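Local coordinates for protein MmeI (Methylophilus methylotrophus, PDB 5HR4) that probably methylates adenine in DNA at N6 with S-adenosyl-L-methionine as donor, acting as a type IIL restriction-modification enzyme that binds DNA and calcium, at residues 196-201 and 288-293; 201-206 and 433-438; 717-722 and 728-733. All coordinates share one frame; numbering follows the deposited sequence.

Contact 1 of 3, residues 196-201 and 288-293; sequences CLFAED and SRISPA. With CA (calcium ion), chain G.
Beside the calcium site of MmeI, the end of helix 183-200 meets the stretch running from residue 288 into helix 292-301. Phe198 and Asp201 on the helix side face Ser288 and Ile290. Phe198 carries the apolar half: a first torsion of 172° swings the ring off the helix, so that its CD1-CE1 side comes near segment 288-293. CE1 comes up to Ser288 O at 3.7 Å, the oxygen lying near the ring plane at its edge, while CD1 meets the CG2 methyl of Ile290 at 4.0 Å, approached at a slant. Ser288 O also accepts a hydrogen bond from Gln432 NE2, as does Ile290 O.

Asp201 O and Ser288 OG stay 4.0 Å apart, a loose approach. The carboxylate of Asp201 turns to the metal instead, gripping it in bidentate fashion with OD1 and OD2 each 2.4 Å from the calcium ion; a water, Gln158, Cys283 and Leu285 complete the site. OD2 also accepts from Trp287 N, just before Ser288. The two segments are thus joined by van der Waals packing, whereas metal and backbone amide together fix the rotation of the carboxylate and probably stabilise its negative charge.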
loop_
_atom_site.group_PDB
_atom_site.type_symbol
_atom_site.label_atom_id
_atom_site.label_comp_id
_atom_site.label_asym_id
_atom_site.label_seq_id
_atom_site.Cartn_x
_atom_site.Cartn_y
_atom_site.Cartn_z
ATOM N N CYS A 196 -0.355 32.250 1.623
ATOM C CA CYS A 196 -0.580 33.445 2.424
ATOM C C CYS A 196 -0.662 33.103 3.911
ATOM O O CYS A 196 -0.136 33.847 4.747
ATOM C CB CYS A 196 -1.833 34.177 1.943
ATOM S SG CYS A 196 -1.600 34.972 0.336
ATOM N N LEU A 197 -1.306 31.982 4.265
ATOM C CA LEU A 197 -1.409 31.642 5.680
ATOM C C LEU A 197 -0.033 31.376 6.270
ATOM O O LEU A 197 0.281 31.842 7.368
ATOM C CB LEU A 197 -2.332 30.443 5.881
ATOM C CG LEU A 197 -3.788 30.738 5.535
ATOM C CD1 LEU A 197 -4.556 29.459 5.431
ATOM C CD2 LEU A 197 -4.404 31.645 6.578
ATOM N N PHE A 198 0.819 30.673 5.529
ATOM C CA PHE A 198 2.186 30.452 5.979
ATOM C C PHE A 198 2.976 31.761 6.034
ATOM O O PHE A 198 3.802 31.962 6.938
ATOM C CB PHE A 198 2.864 29.441 5.054
ATOM C CG PHE A 198 4.331 29.269 5.311
ATOM C CD1 PHE A 198 4.775 28.427 6.324
ATOM C CD2 PHE A 198 5.273 29.948 4.540
ATOM C CE1 PHE A 198 6.142 28.240 6.561
ATOM C CE2 PHE A 198 6.630 29.775 4.763
ATOM C CZ PHE A 198 7.071 28.917 5.784
ATOM N N ALA A 199 2.725 32.667 5.084
ATOM C CA ALA A 199 3.585 33.833 4.928
ATOM C C ALA A 199 3.396 34.839 6.055
ATOM O O ALA A 199 4.369 35.473 6.488
ATOM C CB ALA A 199 3.343 34.504 3.577
ATOM N N GLU A 200 2.164 35.029 6.536
ATOM C CA GLU A 200 1.981 36.043 7.572
ATOM C C GLU A 200 2.523 35.585 8.923
ATOM O O GLU A 200 2.791 36.427 9.790
ATOM C CB GLU A 200 0.513 36.443 7.700
ATOM C CG GLU A 200 -0.425 35.351 8.164
ATOM C CD GLU A 200 -1.870 35.855 8.211
ATOM O OE1 GLU A 200 -2.030 37.102 8.231
ATOM O OE2 GLU A 200 -2.828 35.027 8.232
ATOM N N ASP A 201 2.709 34.277 9.102
ATOM C CA ASP A 201 3.213 33.690 10.334
ATOM C C ASP A 201 4.723 33.508 10.308
ATOM O O ASP A 201 5.303 32.952 11.247
ATOM C CB ASP A 201 2.526 32.349 10.580
ATOM C CG ASP A 201 1.139 32.516 11.092
ATOM O OD1 ASP A 201 0.835 33.665 11.498
ATOM O OD2 ASP A 201 0.375 31.519 11.098
ATOM N N SER A 288 3.607 28.171 10.953
ATOM C CA SER A 288 5.056 28.229 10.843
ATOM C C SER A 288 5.674 26.843 10.706
ATOM O O SER A 288 6.586 26.643 9.893
ATOM C CB SER A 288 5.629 28.953 12.051
ATOM O OG SER A 288 6.927 29.383 11.738
ATOM N N ARG A 289 5.186 25.871 11.482
ATOM C CA ARG A 289 5.764 24.524 11.505
ATOM C C ARG A 289 4.815 23.577 10.774
ATOM O O ARG A 289 4.167 22.714 11.367
ATOM C CB ARG A 289 6.014 24.063 12.945
ATOM C CG ARG A 289 6.898 24.959 13.785
ATOM C CD ARG A 289 8.368 24.709 13.502
ATOM N NE ARG A 289 9.236 25.496 14.379
ATOM C CZ ARG A 289 10.516 25.763 14.131
ATOM N NH1 ARG A 289 11.086 25.307 13.024
ATOM N NH2 ARG A 289 11.224 26.499 14.980
ATOM N N ILE A 290 4.724 23.756 9.464
ATOM C CA ILE A 290 3.860 22.933 8.626
ATOM C C ILE A 290 4.688 21.773 8.100
ATOM O O ILE A 290 5.830 21.956 7.670
ATOM C CB ILE A 290 3.229 23.745 7.477
ATOM C CG1 ILE A 290 2.375 22.830 6.589
ATOM C CG2 ILE A 290 4.295 24.471 6.637
ATOM C CD1 ILE A 290 1.417 23.562 5.651
ATOM N N SER A 291 4.114 20.580 8.123
ATOM C CA SER A 291 4.885 19.375 7.873
ATOM C C SER A 291 4.144 18.418 6.951
ATOM O O SER A 291 2.939 18.585 6.716
ATOM C CB SER A 291 5.171 18.699 9.204
ATOM O OG SER A 291 4.028 18.843 10.023
ATOM N N PRO A 292 4.840 17.395 6.409
ATOM C CA PRO A 292 4.169 16.352 5.621
ATOM C C PRO A 292 2.799 15.937 6.119
ATOM O O PRO A 292 1.857 15.825 5.318
ATOM C CB PRO A 292 5.145 15.182 5.720
ATOM C CG PRO A 292 6.472 15.857 5.732
ATOM C CD PRO A 292 6.295 17.155 6.486
ATOM N N ALA A 293 2.678 15.691 7.427
ATOM C CA ALA A 293 1.376 15.326 7.985
ATOM C C ALA A 293 0.317 16.354 7.614
ATOM O O ALA A 293 -0.801 15.992 7.234
ATOM C CB ALA A 293 1.466 15.162 9.505
HETATM CA CA CA G . -1.433 32.926 11.922
HETATM O O HOH W 1 -1.934 35.259 11.612
#

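Contact 2 of 3, residues 201-206 and 433-438; sequences DTTIFE and MNMKIS. With CA (calcium ion), chain G.
Met435 reaches from helix 416-440 to Thr202 and Thr203, in the loop that follows helix 183-200. The helix belongs to the methyltransferase domain, whose central sheet has Rossmann-like topology, and the loop to the helicase spacer, so this is a small surface contact between two parts of the enzyme.

The apolar touch is methyl against methylene. Thr202 CG2 stands 3.9 Å from Met435 CG, and the two side chains slide past each other in opposite directions. In Thr202 the methyl is anti to the backbone N while OG1 lies beside that nitrogen (chi1 -57°), which presents carbon to the helix and leaves OG1 a weak hydrogen bond to Phe198 O. His431, one turn back on the same helix, is touched by Thr202, Thr203 and Ile204, and widens the small patch.

The second kind of touch is hydroxyl to sulfur. Met435 bends at both chi2 (-41°) and chi3 (-52°), folding the chain so that CG lies against Thr202 and SD against Thr203. The hydroxyl of Thr203 has its polar partner in Tyr444 OH, to which it is hydrogen-bonded, and its approach to the sulfur is simply a close contact. The side chains of Thr203 and Met435 cross obliquely, with OG1 of Thr203 3.5 Å from SD of Met435 and 4.1 Å from its CE.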
loop_
_atom_site.group_PDB
_atom_site.type_symbol
_atom_site.label_atom_id
_atom_site.label_comp_id
_atom_site.label_asym_id
_atom_site.label_seq_id
_atom_site.Cartn_x
_atom_site.Cartn_y
_atom_site.Cartn_z
ATOM N N ASP A 201 2.709 34.277 9.102
ATOM C CA ASP A 201 3.213 33.690 10.334
ATOM C C ASP A 201 4.723 33.508 10.308
ATOM O O ASP A 201 5.303 32.952 11.247
ATOM C CB ASP A 201 2.526 32.349 10.580
ATOM C CG ASP A 201 1.139 32.516 11.092
ATOM O OD1 ASP A 201 0.835 33.665 11.498
ATOM O OD2 ASP A 201 0.375 31.519 11.098
ATOM N N THR A 202 5.353 33.941 9.244
ATOM C CA THR A 202 6.789 33.986 9.109
ATOM C C THR A 202 7.126 35.432 8.744
ATOM O O THR A 202 6.287 36.340 8.871
ATOM C CB THR A 202 7.228 32.940 8.081
ATOM O OG1 THR A 202 6.747 31.649 8.507
ATOM C CG2 THR A 202 8.738 32.887 7.986
ATOM N N THR A 203 8.339 35.658 8.283
ATOM C CA THR A 203 8.767 37.003 7.961
ATOM C C THR A 203 8.569 37.347 6.493
ATOM O O THR A 203 9.144 38.332 6.019
ATOM C CB THR A 203 10.226 37.162 8.354
ATOM O OG1 THR A 203 10.966 36.070 7.791
ATOM C CG2 THR A 203 10.333 37.117 9.874
ATOM N N ILE A 204 7.774 36.563 5.766
ATOM C CA ILE A 204 7.550 36.853 4.356
ATOM C C ILE A 204 6.648 38.071 4.204
ATOM O O ILE A 204 7.001 39.043 3.527
ATOM C CB ILE A 204 6.969 35.631 3.630
ATOM C CG1 ILE A 204 7.961 34.476 3.692
ATOM C CG2 ILE A 204 6.699 36.006 2.190
ATOM C CD1 ILE A 204 7.500 33.244 2.976
ATOM N N PHE A 205 5.458 38.016 4.800
ATOM C CA PHE A 205 4.697 39.215 5.124
ATOM C C PHE A 205 5.061 39.657 6.538
ATOM O O PHE A 205 5.490 38.849 7.365
ATOM C CB PHE A 205 3.180 38.981 5.080
ATOM C CG PHE A 205 2.654 38.397 3.797
ATOM C CD1 PHE A 205 3.432 38.303 2.663
ATOM C CD2 PHE A 205 1.336 37.965 3.732
ATOM C CE1 PHE A 205 2.917 37.766 1.488
ATOM C CE2 PHE A 205 0.813 37.437 2.561
ATOM C CZ PHE A 205 1.606 37.339 1.438
ATOM N N GLU A 206 4.865 40.948 6.816
ATOM C CA GLU A 206 4.814 41.408 8.195
ATOM C C GLU A 206 3.827 40.551 8.968
ATOM O O GLU A 206 2.791 40.146 8.439
ATOM C CB GLU A 206 4.366 42.865 8.288
ATOM C CG GLU A 206 5.317 43.916 7.756
ATOM C CD GLU A 206 4.718 45.315 7.893
ATOM O OE1 GLU A 206 4.106 45.586 8.956
ATOM O OE2 GLU A 206 4.822 46.129 6.941
ATOM N N MET A 433 13.537 26.156 5.683
ATOM C CA MET A 433 14.966 25.907 5.797
ATOM C C MET A 433 15.772 27.198 5.704
ATOM O O MET A 433 16.757 27.373 6.440
ATOM C CB MET A 433 15.415 24.910 4.733
ATOM C CG MET A 433 14.790 23.546 4.905
ATOM S SD MET A 433 14.939 22.884 6.591
ATOM C CE MET A 433 16.702 22.882 6.786
ATOM N N ASN A 434 15.388 28.114 4.812
ATOM C CA ASN A 434 16.098 29.388 4.758
ATOM C C ASN A 434 16.064 30.076 6.116
ATOM O O ASN A 434 17.067 30.662 6.545
ATOM C CB ASN A 434 15.515 30.300 3.667
ATOM C CG ASN A 434 15.558 29.658 2.297
ATOM O OD1 ASN A 434 16.425 28.838 2.014
ATOM N ND2 ASN A 434 14.594 30.000 1.445
ATOM N N MET A 435 14.928 29.988 6.819
ATOM C CA MET A 435 14.869 30.549 8.164
ATOM C C MET A 435 15.791 29.784 9.113
ATOM O O MET A 435 16.431 30.387 9.985
ATOM C CB MET A 435 13.429 30.550 8.697
ATOM C CG MET A 435 12.475 31.624 8.125
ATOM S SD MET A 435 13.107 33.318 7.875
ATOM C CE MET A 435 13.807 33.681 9.501
ATOM N N LYS A 436 15.889 28.458 8.953
ATOM C CA LYS A 436 16.746 27.685 9.846
ATOM C C LYS A 436 18.225 27.999 9.614
ATOM O O LYS A 436 18.999 28.104 10.573
ATOM C CB LYS A 436 16.469 26.186 9.691
ATOM N N ILE A 437 18.643 28.175 8.358
ATOM C CA ILE A 437 20.040 28.553 8.138
ATOM C C ILE A 437 20.278 29.993 8.577
ATOM O O ILE A 437 21.342 30.315 9.109
ATOM C CB ILE A 437 20.471 28.330 6.678
ATOM C CG1 ILE A 437 21.978 28.107 6.629
ATOM C CG2 ILE A 437 20.146 29.538 5.822
ATOM C CD1 ILE A 437 22.499 27.653 5.276
ATOM N N SER A 438 19.282 30.870 8.395
ATOM C CA SER A 438 19.383 32.232 8.903
ATOM C C SER A 438 19.622 32.249 10.404
ATOM O O SER A 438 20.312 33.138 10.913
ATOM C CB SER A 438 18.117 33.018 8.568
ATOM O OG SER A 438 18.054 33.344 7.186
HETATM CA CA CA G . -1.433 32.926 11.922
HETATM O O HOH W 1 -1.934 35.259 11.612
#

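Contact 3 of 3, residues 717-722 and 728-733; sequences FRLKSS and QSASTP. With nucleotides of chain C.
Arg718 lies against Ser729 and Ala730, and here the packing is close. Its CB lies 3.7 Å from Ala730 CB, and the chain then bends at chi2 (127°) and chi3, bringing the guanidinium alongside Ser729. NH2 donates to Ser729 O at 3.1 Å from above the carbonyl plane, with an N-H...O angle of 141°. Thr732 N closes the type I turn 729-732 on the same carbonyl, and its OG1 adds a bond. Arg718 NH2 also reaches Lys735 O and NH1 Thr647 O, while Ser729 OG bonds Thr726 O. An alanine here would keep the CB packing but is likely to leave the carbonyls of Ser729, Lys735 and Thr647 without their charged donor and the turn less firmly tied to helix 705-719.

The outer side is exposed and purely apolar, Leu719 CD2 resting on Ala730 CB at 3.7 Å. Past the helix the chain turns to DNA, where Ser721 OG donates to OP1 of DG10 of chain C at 2.8 Å and Ser722 OG to OP2 of DA11 of chain C, also at 2.8 Å. Two short-linked helices, their connection set on successive phosphates, form this DNA-contacting corner of the target recognition domain.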
loop_
_atom_site.group_PDB
_atom_site.type_symbol
_atom_site.label_atom_id
_atom_site.label_comp_id
_atom_site.label_asym_id
_atom_site.label_seq_id
_atom_site.Cartn_x
_atom_site.Cartn_y
_atom_site.Cartn_z
ATOM N N PHE A 717 -31.014 -10.550 -6.805
ATOM C CA PHE A 717 -29.669 -10.096 -6.484
ATOM C C PHE A 717 -28.719 -10.452 -7.612
ATOM O O PHE A 717 -27.911 -9.615 -8.046
ATOM C CB PHE A 717 -29.198 -10.702 -5.153
ATOM C CG PHE A 717 -27.711 -10.572 -4.908
ATOM C CD1 PHE A 717 -27.189 -9.447 -4.269
ATOM C CD2 PHE A 717 -26.832 -11.570 -5.323
ATOM C CE1 PHE A 717 -25.790 -9.315 -4.045
ATOM C CE2 PHE A 717 -25.447 -11.452 -5.104
ATOM C CZ PHE A 717 -24.930 -10.318 -4.466
ATOM N N ARG A 718 -28.821 -11.686 -8.125
ATOM C CA ARG A 718 -27.872 -12.099 -9.152
ATOM C C ARG A 718 -28.004 -11.264 -10.420
ATOM O O ARG A 718 -26.997 -11.007 -11.087
ATOM C CB ARG A 718 -28.021 -13.588 -9.443
ATOM C CG ARG A 718 -26.805 -14.404 -9.004
ATOM C CD ARG A 718 -27.151 -15.580 -8.115
ATOM N NE ARG A 718 -27.108 -16.841 -8.841
ATOM C CZ ARG A 718 -27.051 -18.040 -8.262
ATOM N NH1 ARG A 718 -27.021 -18.149 -6.936
ATOM N NH2 ARG A 718 -27.013 -19.140 -9.011
ATOM N N LEU A 719 -29.218 -10.793 -10.761
ATOM C CA LEU A 719 -29.358 -9.986 -11.979
ATOM C C LEU A 719 -28.733 -8.612 -11.815
ATOM O O LEU A 719 -28.138 -8.084 -12.760
ATOM C CB LEU A 719 -30.819 -9.834 -12.392
ATOM C CG LEU A 719 -31.573 -11.039 -12.941
ATOM C CD1 LEU A 719 -33.038 -10.692 -12.866
ATOM C CD2 LEU A 719 -31.137 -11.387 -14.361
ATOM N N LYS A 720 -28.834 -8.020 -10.623
ATOM C CA LYS A 720 -28.163 -6.746 -10.372
ATOM C C LYS A 720 -26.637 -6.835 -10.480
ATOM O O LYS A 720 -25.974 -5.792 -10.400
ATOM C CB LYS A 720 -28.524 -6.205 -8.979
ATOM C CG LYS A 720 -30.010 -6.035 -8.679
ATOM C CD LYS A 720 -30.214 -5.085 -7.484
ATOM C CE LYS A 720 -31.268 -5.603 -6.485
ATOM N NZ LYS A 720 -30.684 -6.435 -5.361
ATOM N N SER A 721 -26.059 -8.028 -10.637
ATOM C CA SER A 721 -24.604 -8.151 -10.586
ATOM C C SER A 721 -23.967 -7.371 -11.727
ATOM O O SER A 721 -24.638 -6.939 -12.659
ATOM C CB SER A 721 -24.167 -9.610 -10.675
ATOM O OG SER A 721 -22.757 -9.705 -10.564
ATOM N N SER A 722 -22.642 -7.196 -11.658
ATOM C CA SER A 722 -21.933 -6.628 -12.798
ATOM C C SER A 722 -21.104 -7.644 -13.572
ATOM O O SER A 722 -20.661 -7.329 -14.681
ATOM C CB SER A 722 -21.037 -5.461 -12.373
ATOM O OG SER A 722 -20.105 -5.863 -11.379
ATOM N N GLN A 728 -25.825 -14.374 -15.791
ATOM C CA GLN A 728 -26.166 -15.679 -16.354
ATOM C C GLN A 728 -26.669 -16.646 -15.291
ATOM O O GLN A 728 -27.653 -17.356 -15.512
ATOM C CB GLN A 728 -24.965 -16.281 -17.081
ATOM C CG GLN A 728 -24.620 -15.549 -18.371
ATOM C CD GLN A 728 -23.535 -16.232 -19.195
ATOM O OE1 GLN A 728 -22.814 -17.104 -18.704
ATOM N NE2 GLN A 728 -23.413 -15.829 -20.452
ATOM N N SER A 729 -26.023 -16.673 -14.121
ATOM C CA SER A 729 -26.384 -17.623 -13.069
ATOM C C SER A 729 -27.741 -17.325 -12.437
ATOM O O SER A 729 -28.262 -18.170 -11.694
ATOM C CB SER A 729 -25.310 -17.622 -11.978
ATOM O OG SER A 729 -25.612 -16.648 -10.995
ATOM N N ALA A 730 -28.320 -16.149 -12.708
ATOM C CA ALA A 730 -29.619 -15.806 -12.143
ATOM C C ALA A 730 -30.727 -16.726 -12.635
ATOM O O ALA A 730 -31.745 -16.874 -11.948
ATOM C CB ALA A 730 -29.961 -14.352 -12.471
ATOM N N SER A 731 -30.554 -17.336 -13.806
ATOM C CA SER A 731 -31.541 -18.212 -14.418
ATOM C C SER A 731 -31.360 -19.677 -14.015
ATOM O O SER A 731 -31.933 -20.562 -14.662
ATOM C CB SER A 731 -31.470 -18.082 -15.933
ATOM O OG SER A 731 -30.182 -18.485 -16.374
ATOM N N THR A 732 -30.534 -19.942 -13.000
ATOM C CA THR A 732 -30.544 -21.188 -12.231
ATOM C C THR A 732 -30.513 -20.769 -10.777
ATOM O O THR A 732 -29.504 -20.951 -10.084
ATOM C CB THR A 732 -29.349 -22.082 -12.554
ATOM O OG1 THR A 732 -28.193 -21.250 -12.706
ATOM C CG2 THR A 732 -29.578 -22.862 -13.831
ATOM N N PRO A 733 -31.580 -20.129 -10.296
ATOM C CA PRO A 733 -31.498 -19.441 -9.009
ATOM C C PRO A 733 -31.577 -20.350 -7.799
ATOM O O PRO A 733 -31.521 -19.841 -6.681
ATOM C CB PRO A 733 -32.703 -18.501 -9.063
ATOM C CG PRO A 733 -33.687 -19.286 -9.812
ATOM C CD PRO A 733 -32.904 -19.952 -10.906
ATOM P P DG C 10 -20.505 -10.695 -8.033
ATOM O OP1 DG C 10 -21.896 -10.184 -7.959
ATOM O OP2 DG C 10 -20.319 -11.981 -8.741
ATOM O "O5'" DG C 10 -19.483 -9.636 -8.667
ATOM C "C5'" DG C 10 -18.869 -8.636 -7.829
ATOM C "C4'" DG C 10 -17.486 -8.222 -8.342
ATOM O "O4'" DG C 10 -16.486 -9.151 -7.859
ATOM C "C3'" DG C 10 -17.309 -8.193 -9.859
ATOM O "O3'" DG C 10 -16.330 -7.251 -10.174
ATOM C "C2'" DG C 10 -16.811 -9.601 -10.152
ATOM C "C1'" DG C 10 -15.899 -9.836 -8.958
ATOM N N9 DG C 10 -15.742 -11.240 -8.598
ATOM C C8 DG C 10 -16.728 -12.181 -8.496
ATOM N N7 DG C 10 -16.289 -13.360 -8.137
ATOM C C5 DG C 10 -14.919 -13.182 -7.994
ATOM C C6 DG C 10 -13.912 -14.107 -7.611
ATOM O O6 DG C 10 -14.051 -15.319 -7.328
ATOM N N1 DG C 10 -12.635 -13.502 -7.584
ATOM C C2 DG C 10 -12.390 -12.175 -7.887
ATOM N N2 DG C 10 -11.129 -11.774 -7.825
ATOM N N3 DG C 10 -13.327 -11.308 -8.239
ATOM C C4 DG C 10 -14.566 -11.880 -8.276
ATOM P P DA C 11 -16.332 -6.458 -11.571
ATOM O OP1 DA C 11 -15.831 -5.108 -11.202
ATOM O OP2 DA C 11 -17.610 -6.624 -12.308
ATOM O "O5'" DA C 11 -15.210 -7.202 -12.403
ATOM C "C5'" DA C 11 -13.884 -6.934 -12.113
ATOM C "C4'" DA C 11 -13.052 -8.094 -12.536
ATOM O "O4'" DA C 11 -13.624 -9.284 -11.975
ATOM C "C3'" DA C 11 -13.019 -8.309 -14.035
ATOM O "O3'" DA C 11 -11.738 -7.904 -14.517
ATOM C "C2'" DA C 11 -13.300 -9.829 -14.227
ATOM C "C1'" DA C 11 -13.336 -10.374 -12.800
ATOM N N9 DA C 11 -14.352 -11.398 -12.524
ATOM C C8 DA C 11 -15.699 -11.324 -12.742
ATOM N N7 DA C 11 -16.365 -12.389 -12.342
ATOM C C5 DA C 11 -15.384 -13.207 -11.792
ATOM C C6 DA C 11 -15.419 -14.489 -11.172
ATOM N N6 DA C 11 -16.537 -15.220 -10.996
ATOM N N1 DA C 11 -14.252 -14.992 -10.747
ATOM C C2 DA C 11 -13.144 -14.283 -10.914
ATOM N N3 DA C 11 -12.979 -13.095 -11.463
ATOM C C4 DA C 11 -14.144 -12.601 -11.885
#

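Contacts 1 and 2 are neighbours, their centres 10 Å apart, and they share Asp201 and its calcium ion. Their segments alternate along the chain: the end of helix 183-200 packs on segment 288-293, and the loop after it on helix 416-440. Phe198 CE2 packs on Ile204 CD1 at 4.0 Å, and Ala199 O probably accepts from Phe205 N at 3.2 Å. The sinefungin pocket lies beyond contact 1, about 12 Å from the side chain of Ile290. Contact 3 stands apart on the DNA: its centre is 54 Å from that of contact 1 and 64 Å from that of contact 2, and it touches neither.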